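Local coordinates for putative endo-1,4-beta-xylanase (Bacteroides thetaiotaomicron VPI-5482, PDB 5MSX), which is a calcium-binding family 43 glycoside hydrolase that probably cleaves O-glycosidic bonds in plant pectin, perhaps as an arabinofuranosidase, at residues S332-L337 and A369-S374. Sequence-based numbering, arbitrary orientation.
Sequences SIEVPL and AAAEDS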
# COMPACT_ATOMS: atom_id res chain seq x y z
N SER C 332 41.00 20.04 32.74
CA SER C 332 41.74 20.71 31.70
C SER C 332 40.79 21.35 30.69
O SER C 332 39.56 21.16 30.74
CB SER C 332 42.66 19.73 30.98
OG SER C 332 41.93 18.81 30.19
N ILE C 333 41.39 22.13 29.80
CA ILE C 333 40.69 22.84 28.74
C ILE C 333 41.53 22.67 27.49
O ILE C 333 42.75 22.95 27.52
CB ILE C 333 40.53 24.34 29.07
CG1 ILE C 333 39.77 24.51 30.40
CG2 ILE C 333 39.82 25.07 27.93
CD1 ILE C 333 39.80 25.91 30.96
N GLU C 334 40.91 22.19 26.40
CA GLU C 334 41.59 22.11 25.13
C GLU C 334 41.95 23.51 24.63
O GLU C 334 41.20 24.47 24.82
CB GLU C 334 40.76 21.35 24.07
CG GLU C 334 41.52 21.01 22.78
CD GLU C 334 42.85 20.29 23.04
OE1 GLU C 334 42.88 19.04 22.98
OE2 GLU C 334 43.89 20.95 23.32
N VAL C 335 43.11 23.60 23.99
CA VAL C 335 43.57 24.85 23.35
C VAL C 335 42.61 25.29 22.21
O VAL C 335 42.02 24.44 21.56
CB VAL C 335 45.03 24.64 22.84
CG1 VAL C 335 45.09 23.66 21.65
CG2 VAL C 335 45.69 25.95 22.47
N PRO C 336 42.45 26.62 21.96
CA PRO C 336 41.53 27.06 20.91
C PRO C 336 41.82 26.49 19.53
O PRO C 336 42.99 26.22 19.19
CB PRO C 336 41.71 28.58 20.89
CG PRO C 336 42.24 28.93 22.24
CD PRO C 336 43.07 27.77 22.66
N LEU C 337 40.76 26.27 18.77
CA LEU C 337 40.85 25.71 17.41
C LEU C 337 40.73 26.87 16.46
O LEU C 337 39.71 27.57 16.46
CB LEU C 337 39.69 24.72 17.17
CG LEU C 337 39.46 24.13 15.78
CD1 LEU C 337 40.66 23.32 15.33
CD2 LEU C 337 38.20 23.27 15.78
N ALA C 369 37.94 18.72 27.23
CA ALA C 369 39.20 18.44 27.92
C ALA C 369 40.36 18.45 26.92
O ALA C 369 40.17 18.14 25.72
CB ALA C 369 39.12 17.08 28.61
N ALA C 370 41.56 18.78 27.41
CA ALA C 370 42.76 18.73 26.57
C ALA C 370 43.05 17.30 26.11
O ALA C 370 42.73 16.33 26.81
CB ALA C 370 43.96 19.32 27.28
N ALA C 371 43.61 17.18 24.91
CA ALA C 371 44.01 15.90 24.34
C ALA C 371 44.83 15.04 25.31
O ALA C 371 44.56 13.85 25.43
CB ALA C 371 44.79 16.11 23.04
N GLU C 372 45.78 15.66 26.02
CA GLU C 372 46.69 14.98 26.96
C GLU C 372 45.99 14.48 28.21
O GLU C 372 46.51 13.61 28.91
CB GLU C 372 47.82 15.90 27.41
N ASP C 373 44.81 15.04 28.51
CA ASP C 373 44.05 14.70 29.72
C ASP C 373 43.02 13.58 29.45
O ASP C 373 41.81 13.78 29.60
CB ASP C 373 43.39 15.99 30.26
CG ASP C 373 42.58 15.77 31.52
OD1 ASP C 373 42.85 14.80 32.27
OD2 ASP C 373 41.65 16.56 31.75
N SER C 374 43.52 12.40 29.08
CA SER C 374 42.66 11.27 28.72
C SER C 374 42.41 10.23 29.84
O SER C 374 41.95 9.14 29.54
CB SER C 374 43.25 10.57 27.50
OG SER C 374 44.49 9.99 27.83
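Ser332 holds OG between its backbone N and carbonyl carbon (chi1 70°), and Asp373 swings CG anti to its own N (chi1 -180°). These two torsions bring hydroxyl and carboxylate together. Ser332 OG donates to Asp373 OD2 at 2.8 Å and meets its anti lone pair. The same OG accepts the N-H of Ala370, also at 2.8 Å from Ala370 N. One hydroxyl thus links backbone and side chain of segment 369-374. Asp373 OD2 is also hydrogen-bonded to Ser331 OG, its strongest polar partner, just before segment 332-337. Ala370 to Asp373 form a type I beta turn, closed by Asp373 N to Ala370 O at 3.0 Å. The turn lies in the F5/8 type C domain, a beta sandwich, between strands 367-368 and 378-383. Segment 332-337 follows strand 325-330, which pairs with 378-383. Glu334 bends its side chain toward the start of the turn. Its OE1 takes the N-H of Ala371, 2.8 Å from Ala371 N, from above the carboxylate plane. Its OE2 accepts Val335 N through the anti lone pair, which ties the carboxylate back to its own loop. With an alanine at Glu334, the amides of Ala371 and Val335 would probably lose these acceptors, and the tie between the two loops would probably weaken. Ala371 CB lies 3.5 Å from Glu334 OE1. Ser332 O also accepts a hydrogen bond from Trp367 NE1.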